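Local coordinates for DUF1460 domain-containing protein (Legionella pneumophila subsp. pneumophila, PDB 2IM9) that is of unknown function but belongs to the amidase-like branch of the papain-like peptidases, and so probably cleaves amide bonds, perhaps in peptidoglycan, at residues A[63-68]-A[291-296]; A[93-98]-A[267-272]; A[56-61]-A[271-276]; A[35-40]-A[88-93]. All coordinates share one frame; numbering follows the deposited sequence. Where two conformers were deposited one is given.

Interaction 1: residues A[63-68]-A[291-296]; sequences YFKGTK and VVDVSL
Gly66 and Thr67 hold Val291 through its backbone, so that a turn following helix 53-63 docks on the start of strand 290-295. Gly66 N donates to Val291 O over 2.9 Å, while Val291 N returns a bond of the same 2.9 Å length to Thr67 O. Both polar groups of one strand residue are satisfied by a single turn. That turn, Phe64 to Thr67, is of type II, with glycine in its third place, where the positive phi would jam a side chain against the preceding carbonyl. Thr67 OG1 donates to Phe64 O over 2.9 Å. Thr67 N joins it from the same face.

The apolar part is Val291, whose side chain points into the turn. Its CG1, anti to the backbone N (chi1 175°), rests 3.8 Å from Lys65 CA, and CG2 lies beside Thr67 O.

The charged part lies further along the strand. The Lys65 chain bends at chi3 (71°) and crosses Asp293 at about a right angle, bringing NZ 2.8 Å from OD2 of Asp293 in a salt bridge made from above the carboxylate plane. OD1 of Asp293 forms its own salt bridge with Arg282 NE, so two cations share the carboxylate.

Strand 278-285 pairs with strand 290-295, as in the backbone bonding of Val292 with Gln283. Phe64 packs on Tyr98 and Leu105 of helix 95-107, and Val291 also touches Tyr98.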
# COMPACT_ATOMS: atom_id res chain seq x y z
N TYR A 63 -16.25 4.81 -1.56
CA TYR A 63 -17.01 4.19 -2.65
C TYR A 63 -16.77 2.68 -2.71
O TYR A 63 -17.65 1.92 -3.12
CB TYR A 63 -16.65 4.86 -3.96
CG TYR A 63 -17.29 4.26 -5.19
CD1 TYR A 63 -18.65 4.47 -5.48
CD2 TYR A 63 -16.54 3.47 -6.07
CE1 TYR A 63 -19.24 3.91 -6.62
CE2 TYR A 63 -17.11 2.91 -7.21
CZ TYR A 63 -18.46 3.13 -7.48
OH TYR A 63 -19.00 2.56 -8.61
N PHE A 64 -15.57 2.26 -2.31
CA PHE A 64 -15.20 0.84 -2.35
C PHE A 64 -15.39 0.10 -1.03
O PHE A 64 -15.02 -1.06 -0.94
CB PHE A 64 -13.75 0.67 -2.82
CG PHE A 64 -13.53 1.12 -4.24
CD1 PHE A 64 -14.04 0.37 -5.32
CD2 PHE A 64 -12.84 2.29 -4.51
CE1 PHE A 64 -13.84 0.79 -6.63
CE2 PHE A 64 -12.64 2.72 -5.83
CZ PHE A 64 -13.14 1.97 -6.89
N LYS A 65 -15.92 0.75 0.01
CA LYS A 65 -16.19 0.03 1.26
C LYS A 65 -17.10 -1.17 0.98
O LYS A 65 -18.04 -1.08 0.17
CB LYS A 65 -16.83 0.93 2.32
CG LYS A 65 -15.84 1.84 3.04
CD LYS A 65 -16.56 2.88 3.88
CE LYS A 65 -17.21 2.26 5.11
NZ LYS A 65 -17.80 3.35 5.95
N GLY A 66 -16.80 -2.29 1.63
CA GLY A 66 -17.56 -3.52 1.47
C GLY A 66 -17.11 -4.44 0.34
O GLY A 66 -17.58 -5.57 0.24
N THR A 67 -16.20 -3.96 -0.51
CA THR A 67 -15.59 -4.79 -1.55
C THR A 67 -14.70 -5.87 -0.94
O THR A 67 -13.94 -5.61 0.00
CB THR A 67 -14.75 -3.93 -2.53
OG1 THR A 67 -15.60 -2.92 -3.11
CG2 THR A 67 -14.17 -4.78 -3.65
N LYS A 68 -14.79 -7.08 -1.48
CA LYS A 68 -14.15 -8.22 -0.85
C LYS A 68 -12.63 -8.14 -0.88
O LYS A 68 -12.05 -7.49 -1.76
CB LYS A 68 -14.60 -9.53 -1.49
CG LYS A 68 -13.98 -9.83 -2.82
CD LYS A 68 -14.52 -11.13 -3.40
CE LYS A 68 -14.35 -11.13 -4.90
NZ LYS A 68 -14.59 -12.50 -5.44
N VAL A 291 -13.09 -4.45 2.47
CA VAL A 291 -12.70 -3.07 2.81
C VAL A 291 -13.62 -2.57 3.91
O VAL A 291 -14.84 -2.56 3.74
CB VAL A 291 -12.78 -2.14 1.58
CG1 VAL A 291 -12.50 -0.68 1.98
CG2 VAL A 291 -11.78 -2.60 0.50
N VAL A 292 -13.03 -2.18 5.04
CA VAL A 292 -13.80 -1.71 6.20
C VAL A 292 -13.25 -0.43 6.80
O VAL A 292 -12.10 -0.08 6.55
CB VAL A 292 -13.84 -2.79 7.33
CG1 VAL A 292 -14.55 -4.05 6.86
CG2 VAL A 292 -12.43 -3.10 7.88
N ASP A 293 -14.09 0.25 7.58
CA ASP A 293 -13.68 1.32 8.49
C ASP A 293 -13.64 0.76 9.91
O ASP A 293 -14.62 0.18 10.36
CB ASP A 293 -14.73 2.44 8.50
CG ASP A 293 -14.56 3.41 7.36
OD1 ASP A 293 -13.53 3.31 6.67
OD2 ASP A 293 -15.45 4.26 7.15
N VAL A 294 -12.51 0.93 10.60
CA VAL A 294 -12.43 0.57 12.02
C VAL A 294 -11.83 1.75 12.80
O VAL A 294 -10.98 2.47 12.27
CB VAL A 294 -11.58 -0.71 12.29
CG1 VAL A 294 -12.16 -1.95 11.59
CG2 VAL A 294 -10.12 -0.48 11.90
N SER A 295 -12.27 1.96 14.04
CA SER A 295 -11.65 2.99 14.88
C SER A 295 -10.14 2.81 14.90
O SER A 295 -9.67 1.72 15.22
CB SER A 295 -12.18 2.91 16.31
OG SER A 295 -11.27 3.55 17.21
N LEU A 296 -9.37 3.85 14.56
CA LEU A 296 -7.91 3.70 14.52
C LEU A 296 -7.37 3.46 15.94
O LEU A 296 -6.50 2.63 16.15
CB LEU A 296 -7.20 4.88 13.84
CG LEU A 296 -5.66 4.77 13.88
CD1 LEU A 296 -5.11 3.63 12.96
CD2 LEU A 296 -4.94 6.09 13.59

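Interaction 2: residues A[93-98]-A[267-272]; sequences FDCDTY and SHLGFA
Cys95, the first residue of helix 95-107, faces the imidazole of His268 on strand 264-275. Its CB lies close to the ring, 3.2 Å from His268 CD2, whereas SG sits near the ring edge, 4.7 Å from the centroid. SG occupies the position between the backbone N and the carbonyl carbon (chi1 65°), which also brings it 3.7 Å from CD2 of Leu269. That same methyl is met at about a right angle by Asp96, whose OD1 comes within a tight 3.1 Å of Leu269 CD2.

One turn later, Tyr98 and Phe271 form an offset edge-to-face pair, the edge of Phe271 turned to the tyrosine face with the planes 73° apart. Between the thiol and the aromatic pair a water bridges the backbones, donating to Cys95 O and, over 2.7 Å, to Leu269 O. The helix start is fixed by a capping box: Thr97 N bonds to Asp94 OD1 at 2.8 Å and Asp94 N to Thr97 OG1.

A cysteine opening a helix against a histidine on a strand is the layout of the papain-like Cys-His pair, consistent with an active site here. His268 has weak bonds to Tyr299 OH and Ala284 O. Around it, strand 264-275 lies between strands 246-254 and 278-285, Leu269 and Phe271 pack on Val99, Val102 and Leu103 of helix 95-107, and Tyr98 OH reaches Ser61 O on helix 53-63.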
# COMPACT_ATOMS: atom_id res chain seq x y z
N PHE A 93 -9.77 -6.27 -3.44
CA PHE A 93 -8.54 -5.57 -3.08
C PHE A 93 -7.75 -6.30 -2.02
O PHE A 93 -8.33 -7.02 -1.20
CB PHE A 93 -8.88 -4.20 -2.47
CG PHE A 93 -9.56 -3.26 -3.42
CD1 PHE A 93 -8.83 -2.57 -4.38
CD2 PHE A 93 -10.94 -3.06 -3.34
CE1 PHE A 93 -9.46 -1.70 -5.28
CE2 PHE A 93 -11.58 -2.19 -4.21
CZ PHE A 93 -10.83 -1.49 -5.19
N ASP A 94 -6.43 -6.09 -2.00
CA ASP A 94 -5.67 -6.37 -0.79
C ASP A 94 -5.22 -5.03 -0.19
O ASP A 94 -5.60 -3.97 -0.71
CB ASP A 94 -4.52 -7.35 -1.04
CG ASP A 94 -3.47 -6.81 -1.97
OD1 ASP A 94 -3.06 -5.63 -1.82
OD2 ASP A 94 -3.01 -7.60 -2.83
N CYS A 95 -4.47 -5.02 0.91
CA CYS A 95 -4.22 -3.73 1.54
C CYS A 95 -3.45 -2.79 0.62
O CYS A 95 -3.73 -1.59 0.59
CB CYS A 95 -3.51 -3.86 2.89
SG CYS A 95 -1.86 -4.53 2.81
N ASP A 96 -2.50 -3.35 -0.13
CA ASP A 96 -1.64 -2.57 -1.02
C ASP A 96 -2.39 -2.09 -2.26
O ASP A 96 -2.28 -0.94 -2.64
CB ASP A 96 -0.44 -3.41 -1.50
CG ASP A 96 0.34 -4.02 -0.35
OD1 ASP A 96 0.78 -3.26 0.53
OD2 ASP A 96 0.54 -5.25 -0.36
N THR A 97 -3.14 -2.99 -2.89
CA THR A 97 -3.86 -2.61 -4.11
C THR A 97 -5.00 -1.62 -3.82
O THR A 97 -5.33 -0.79 -4.68
CB THR A 97 -4.35 -3.83 -4.91
OG1 THR A 97 -5.43 -4.47 -4.23
CG2 THR A 97 -3.20 -4.86 -5.11
N TYR A 98 -5.60 -1.71 -2.64
CA TYR A 98 -6.60 -0.72 -2.26
C TYR A 98 -6.01 0.68 -2.23
O TYR A 98 -6.54 1.61 -2.82
CB TYR A 98 -7.21 -1.10 -0.91
CG TYR A 98 -8.28 -0.15 -0.42
CD1 TYR A 98 -9.44 0.07 -1.16
CD2 TYR A 98 -8.14 0.49 0.82
CE1 TYR A 98 -10.43 0.95 -0.69
CE2 TYR A 98 -9.11 1.37 1.28
CZ TYR A 98 -10.26 1.57 0.54
OH TYR A 98 -11.21 2.42 1.02
N SER A 267 3.74 -4.22 7.64
CA SER A 267 2.88 -5.42 7.56
C SER A 267 1.49 -5.12 6.99
O SER A 267 0.78 -6.05 6.55
CB SER A 267 2.74 -6.06 8.94
OG SER A 267 2.29 -5.11 9.90
N HIS A 268 1.12 -3.85 6.97
CA HIS A 268 -0.23 -3.45 6.56
C HIS A 268 -0.30 -1.94 6.34
O HIS A 268 0.57 -1.18 6.80
CB HIS A 268 -1.25 -3.86 7.64
CG HIS A 268 -2.68 -3.78 7.20
ND1 HIS A 268 -3.67 -3.22 7.98
CD2 HIS A 268 -3.28 -4.22 6.08
CE1 HIS A 268 -4.82 -3.29 7.33
NE2 HIS A 268 -4.62 -3.90 6.18
N LEU A 269 -1.31 -1.51 5.59
CA LEU A 269 -1.54 -0.08 5.39
C LEU A 269 -2.96 0.23 4.99
O LEU A 269 -3.73 -0.66 4.62
CB LEU A 269 -0.53 0.53 4.40
CG LEU A 269 -0.68 0.22 2.91
CD1 LEU A 269 0.19 1.18 2.12
CD2 LEU A 269 -0.23 -1.18 2.63
N GLY A 270 -3.30 1.52 5.05
CA GLY A 270 -4.67 1.97 4.75
C GLY A 270 -4.70 3.48 4.91
O GLY A 270 -3.64 4.12 5.01
N PHE A 271 -5.91 4.04 4.95
CA PHE A 271 -6.08 5.49 5.05
C PHE A 271 -6.61 5.92 6.41
O PHE A 271 -7.37 5.17 7.05
CB PHE A 271 -7.07 5.99 4.00
CG PHE A 271 -6.61 5.80 2.58
CD1 PHE A 271 -5.64 6.63 2.03
CD2 PHE A 271 -7.14 4.78 1.79
CE1 PHE A 271 -5.21 6.46 0.71
CE2 PHE A 271 -6.71 4.59 0.47
CZ PHE A 271 -5.74 5.44 -0.07
N ALA A 272 -6.18 7.10 6.83
CA ALA A 272 -6.74 7.78 8.00
C ALA A 272 -7.92 8.59 7.52
O ALA A 272 -7.76 9.46 6.67
CB ALA A 272 -5.70 8.72 8.64
O HOH W 1 -5.69 -1.05 2.77

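Interaction 3: residues A[56-61]-A[271-276]; sequences RISQIS and FAIWIN
Ser58 and Ile273 mark the closest backbone approach, 6.6 Å between their CA atoms, where helix 56-61 passes over strand 271-275. The two axes come within 9.5 Å and run almost perpendicular, with 95° between their N-to-C directions. No hydrogen bond passes between the segments; side chains carry the contact across this gap.

Phe271 and Ile273, two apart on the strand, both direct their side chains at the helix. Ile57 lays its CG2 over one face of the Phe271 ring in a CH-pi contact, 4.0 Å from the centroid and displaced toward the rim. This branch is anti to the backbone N, and the two side chains cross at about a right angle. One turn along the helix, Ser61 CB approaches CD2 of Phe271 at 4.1 Å. Ile273 extends CD1 to within 3.9 Å of the helix backbone at Ser58 CA, and the same methyl neighbours Ser61 OG. Ile273 CG2 lies 3.8 Å from Ser58 OG in one of the two conformers of that serine. The polar end of Ser61 is well supplied: OG donates to Ile57 O at 2.6 Å, joining Ser61 N on the other face of that carbonyl, and also bonds to Arg282 NH1.

Ile57 also touches Ala106 of helix 95-107. The arrangement is helix-on-sheet packing of an alpha+beta fold, with helices laid against a face of an antiparallel sheet, consistent with the papain-like clan.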
# COMPACT_ATOMS: atom_id res chain seq x y z
N ARG A 56 -11.27 14.06 -1.97
CA ARG A 56 -11.30 13.07 -3.06
C ARG A 56 -10.93 11.66 -2.56
O ARG A 56 -11.60 10.67 -2.85
CB ARG A 56 -10.34 13.50 -4.17
CG ARG A 56 -10.88 14.65 -5.01
CD ARG A 56 -9.90 15.05 -6.11
NE ARG A 56 -9.71 14.00 -7.12
CZ ARG A 56 -10.45 13.84 -8.22
NH1 ARG A 56 -11.48 14.67 -8.48
NH2 ARG A 56 -10.17 12.86 -9.06
N ILE A 57 -9.84 11.60 -1.81
CA ILE A 57 -9.39 10.32 -1.23
C ILE A 57 -10.48 9.76 -0.34
O ILE A 57 -10.74 8.57 -0.38
CB ILE A 57 -8.07 10.49 -0.44
CG1 ILE A 57 -6.91 10.77 -1.39
CG2 ILE A 57 -7.79 9.25 0.49
CD1 ILE A 57 -5.68 11.30 -0.69
N SER A 58 -11.11 10.60 0.48
CA SER A 58 -12.17 10.11 1.37
C SER A 58 -13.35 9.57 0.57
O SER A 58 -13.84 8.49 0.87
CB SER A 58 -12.62 11.19 2.36
OG SER A 58 -13.64 10.68 3.23
N GLN A 59 -13.80 10.32 -0.44
CA GLN A 59 -14.95 9.91 -1.24
C GLN A 59 -14.69 8.64 -2.02
O GLN A 59 -15.50 7.72 -1.99
CB GLN A 59 -15.35 11.05 -2.17
CG GLN A 59 -16.00 12.21 -1.40
CD GLN A 59 -16.46 13.34 -2.30
OE1 GLN A 59 -16.72 13.14 -3.49
NE2 GLN A 59 -16.59 14.54 -1.72
N ILE A 60 -13.53 8.57 -2.67
CA ILE A 60 -13.19 7.40 -3.49
C ILE A 60 -12.94 6.15 -2.63
O ILE A 60 -13.42 5.06 -2.93
CB ILE A 60 -11.98 7.70 -4.40
CG1 ILE A 60 -12.38 8.78 -5.40
CG2 ILE A 60 -11.48 6.43 -5.12
CD1 ILE A 60 -11.20 9.50 -6.05
N SER A 61 -12.19 6.32 -1.54
CA SER A 61 -11.98 5.21 -0.63
C SER A 61 -13.33 4.69 -0.08
O SER A 61 -13.54 3.48 -0.01
CB SER A 61 -10.99 5.59 0.48
OG SER A 61 -11.46 6.68 1.24
N PHE A 271 -5.91 4.04 4.95
CA PHE A 271 -6.08 5.49 5.05
C PHE A 271 -6.61 5.92 6.41
O PHE A 271 -7.37 5.17 7.05
CB PHE A 271 -7.07 5.99 4.00
CG PHE A 271 -6.61 5.80 2.58
CD1 PHE A 271 -5.64 6.63 2.03
CD2 PHE A 271 -7.14 4.78 1.79
CE1 PHE A 271 -5.21 6.46 0.71
CE2 PHE A 271 -6.71 4.59 0.47
CZ PHE A 271 -5.74 5.44 -0.07
N ALA A 272 -6.18 7.10 6.83
CA ALA A 272 -6.74 7.78 8.00
C ALA A 272 -7.92 8.59 7.52
O ALA A 272 -7.76 9.46 6.67
CB ALA A 272 -5.70 8.72 8.64
N ILE A 273 -9.11 8.32 8.06
CA ILE A 273 -10.30 9.07 7.64
C ILE A 273 -11.03 9.58 8.88
O ILE A 273 -11.43 8.79 9.72
CB ILE A 273 -11.27 8.18 6.80
CG1 ILE A 273 -10.59 7.58 5.55
CG2 ILE A 273 -12.55 8.99 6.41
CD1 ILE A 273 -10.20 8.61 4.44
N TRP A 274 -11.21 10.90 8.97
CA TRP A 274 -11.95 11.52 10.08
C TRP A 274 -13.45 11.56 9.73
O TRP A 274 -13.82 12.09 8.68
CB TRP A 274 -11.47 12.93 10.33
CG TRP A 274 -10.15 12.99 11.03
CD1 TRP A 274 -8.91 13.05 10.45
CD2 TRP A 274 -9.94 12.98 12.44
NE1 TRP A 274 -7.94 13.09 11.44
CE2 TRP A 274 -8.55 13.04 12.67
CE3 TRP A 274 -10.81 12.93 13.55
CZ2 TRP A 274 -8.00 13.07 13.95
CZ3 TRP A 274 -10.26 12.95 14.83
CH2 TRP A 274 -8.87 13.01 15.02
N ILE A 275 -14.29 11.03 10.61
CA ILE A 275 -15.74 11.04 10.40
C ILE A 275 -16.38 11.37 11.72
O ILE A 275 -16.19 10.65 12.71
CB ILE A 275 -16.29 9.68 9.93
CG1 ILE A 275 -15.65 9.23 8.61
CG2 ILE A 275 -17.86 9.71 9.81
CD1 ILE A 275 -15.81 7.71 8.36
N ASN A 276 -17.12 12.47 11.75
CA ASN A 276 -17.82 12.89 12.95
C ASN A 276 -16.83 13.08 14.09
O ASN A 276 -17.09 12.70 15.23
CB ASN A 276 -18.94 11.89 13.32
CG ASN A 276 -19.99 12.52 14.23
OD1 ASN A 276 -20.41 13.65 13.99
ND2 ASN A 276 -20.39 11.80 15.29

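Interaction 4: residues A[35-40]-A[88-93]; sequences NSSIRK and YRVDGF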
# COMPACT_ATOMS: atom_id res chain seq x y z
N ASN A 35 -12.97 -0.85 -16.34
CA ASN A 35 -13.04 0.27 -17.29
C ASN A 35 -14.42 0.92 -17.28
O ASN A 35 -14.53 2.15 -17.23
CB ASN A 35 -12.68 -0.19 -18.71
CG ASN A 35 -11.22 -0.58 -18.84
OD1 ASN A 35 -10.39 -0.18 -18.03
ND2 ASN A 35 -10.91 -1.38 -19.87
N SER A 36 -15.47 0.10 -17.29
CA SER A 36 -16.84 0.62 -17.28
C SER A 36 -17.13 1.37 -15.98
O SER A 36 -17.62 2.49 -16.02
CB SER A 36 -17.84 -0.52 -17.56
OG SER A 36 -19.16 -0.03 -17.61
N SER A 37 -16.79 0.77 -14.83
CA SER A 37 -17.04 1.37 -13.51
C SER A 37 -16.26 2.67 -13.27
O SER A 37 -16.80 3.63 -12.71
CB SER A 37 -16.71 0.37 -12.40
OG SER A 37 -17.60 -0.73 -12.46
N ILE A 38 -15.00 2.68 -13.68
CA ILE A 38 -14.13 3.85 -13.52
C ILE A 38 -14.55 5.00 -14.43
O ILE A 38 -14.60 6.16 -13.99
CB ILE A 38 -12.65 3.45 -13.71
CG1 ILE A 38 -12.25 2.53 -12.54
CG2 ILE A 38 -11.77 4.69 -13.74
CD1 ILE A 38 -10.92 1.75 -12.75
N ARG A 39 -14.87 4.69 -15.69
CA ARG A 39 -15.41 5.70 -16.60
C ARG A 39 -16.60 6.40 -15.95
O ARG A 39 -16.67 7.63 -15.95
CB ARG A 39 -15.82 5.08 -17.95
CG ARG A 39 -16.41 6.06 -18.94
CD ARG A 39 -15.31 6.92 -19.52
NE ARG A 39 -14.58 6.22 -20.59
CZ ARG A 39 -13.35 6.55 -20.98
NH1 ARG A 39 -12.78 5.89 -21.97
NH2 ARG A 39 -12.70 7.55 -20.39
N LYS A 40 -17.53 5.60 -15.40
CA LYS A 40 -18.72 6.14 -14.74
C LYS A 40 -18.39 6.93 -13.50
O LYS A 40 -19.00 7.99 -13.26
CB LYS A 40 -19.73 5.03 -14.39
CG LYS A 40 -20.41 4.42 -15.60
CD LYS A 40 -21.33 3.26 -15.21
CE LYS A 40 -21.77 2.46 -16.44
NZ LYS A 40 -23.00 1.65 -16.17
N TYR A 88 -5.65 -3.76 -12.88
CA TYR A 88 -6.53 -3.04 -11.95
C TYR A 88 -7.90 -3.72 -11.96
O TYR A 88 -8.24 -4.45 -12.90
CB TYR A 88 -6.68 -1.56 -12.33
CG TYR A 88 -7.02 -1.37 -13.79
CD1 TYR A 88 -8.36 -1.33 -14.22
CD2 TYR A 88 -6.01 -1.25 -14.75
CE1 TYR A 88 -8.69 -1.18 -15.57
CE2 TYR A 88 -6.31 -1.09 -16.10
CZ TYR A 88 -7.65 -1.06 -16.50
OH TYR A 88 -7.94 -0.91 -17.84
N ARG A 89 -8.66 -3.52 -10.89
CA ARG A 89 -9.97 -4.15 -10.76
C ARG A 89 -10.80 -3.43 -9.73
O ARG A 89 -10.27 -2.68 -8.90
CB ARG A 89 -9.81 -5.63 -10.38
CG ARG A 89 -9.22 -5.84 -8.99
CD ARG A 89 -8.65 -7.24 -8.84
NE ARG A 89 -9.68 -8.29 -9.01
CZ ARG A 89 -9.43 -9.60 -9.00
NH1 ARG A 89 -8.19 -10.06 -8.86
NH2 ARG A 89 -10.43 -10.47 -9.17
N VAL A 90 -12.12 -3.66 -9.76
CA VAL A 90 -13.00 -3.03 -8.76
C VAL A 90 -13.78 -4.04 -7.94
O VAL A 90 -14.65 -3.66 -7.14
CB VAL A 90 -13.99 -2.05 -9.43
CG1 VAL A 90 -13.23 -0.85 -10.02
CG2 VAL A 90 -14.82 -2.77 -10.51
N ASP A 91 -13.49 -5.32 -8.13
CA ASP A 91 -14.24 -6.42 -7.50
C ASP A 91 -13.53 -7.01 -6.27
O ASP A 91 -14.07 -7.88 -5.59
CB ASP A 91 -14.51 -7.53 -8.52
CG ASP A 91 -13.24 -8.23 -8.96
OD1 ASP A 91 -12.23 -7.53 -9.17
OD2 ASP A 91 -13.23 -9.47 -9.08
N GLY A 92 -12.32 -6.53 -5.98
CA GLY A 92 -11.55 -7.09 -4.86
C GLY A 92 -10.27 -6.29 -4.67
O GLY A 92 -9.78 -5.70 -5.63
N PHE A 93 -9.77 -6.27 -3.44
CA PHE A 93 -8.54 -5.57 -3.08
C PHE A 93 -7.75 -6.30 -2.02
O PHE A 93 -8.33 -7.02 -1.20
CB PHE A 93 -8.88 -4.20 -2.47
CG PHE A 93 -9.56 -3.26 -3.42
CD1 PHE A 93 -8.83 -2.57 -4.38
CD2 PHE A 93 -10.94 -3.06 -3.34
CE1 PHE A 93 -9.46 -1.70 -5.28
CE2 PHE A 93 -11.58 -2.19 -4.21
CZ PHE A 93 -10.83 -1.49 -5.19
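Asn35, Ser37 and Ile38 of helix 27-45 pack on Tyr88 and Val90 in a helix-on-loop contact at the periphery of the alpha+beta fold, where the loop leading to helix 95-107 lies against the N-terminal helix. One hydrogen bond and a small apolar patch make up the contact.

The hydrogen bond runs from Tyr88 OH to Asn35 OD1 and is short, at 2.6 Å. It arrives in the plane of the amide carbonyl, on a lone pair, with a C=O...donor angle of 127°. The two side chains cross at about a right angle; the amide and phenol planes are 43° apart, and OD1 lies at the ring edge, near its plane. Gln115 NE2 of helix 111-122 is a second partner of the hydroxyl, which therefore joins two helices to the loop.

Ile38 lies across both loop side chains, its CD1 4.3 Å from Tyr88 CD1 and its CG1 4.3 Å from Val90 CG1. Val90 CG2 lies 4.0 Å from Ser37 OG in one of the two conformers of that serine. Leu105 and Phe114 also touch Ile38, and Phe64 touches Val90, so the patch merges with the packing of neighbouring helices.

Arg89 and Asp91, which flank Val90 in the sequence, form a salt bridge within the loop that probably helps to hold its shape. Arg89, whose NH1 bonds to Ser73 O, grips Asp91 side-on with two nitrogens. NH2 reaches OD2 of Asp91 on its syn lone pair at 3.0 Å, and Arg89 NE donates to Asp91 OD1 over 2.7 Å, almost in the guanidinium plane.

Interactions 1 and 2 lie about 10 Å apart, centre to centre, and meet directly: Val291 CG1 packs 3.5 Å from Tyr98 CZ, and Lys68 O is probably hydrogen-bonded to Phe93 N at 3.1 Å. Interaction 2 holds the probable active site, the Cys95-His268 pair. Interaction 3 shares Phe271 with it and is tied to it by the probable bond from Tyr98 OH to Ser61 O, 2.8 Å. Tyr98 links interactions 1, 2 and 3, binding two helices to the sheet. Interaction 4 is more remote, about 17 Å from interaction 2 between centres, yet its loop 88-93 runs through Phe93 straight into the helix start bearing Cys95.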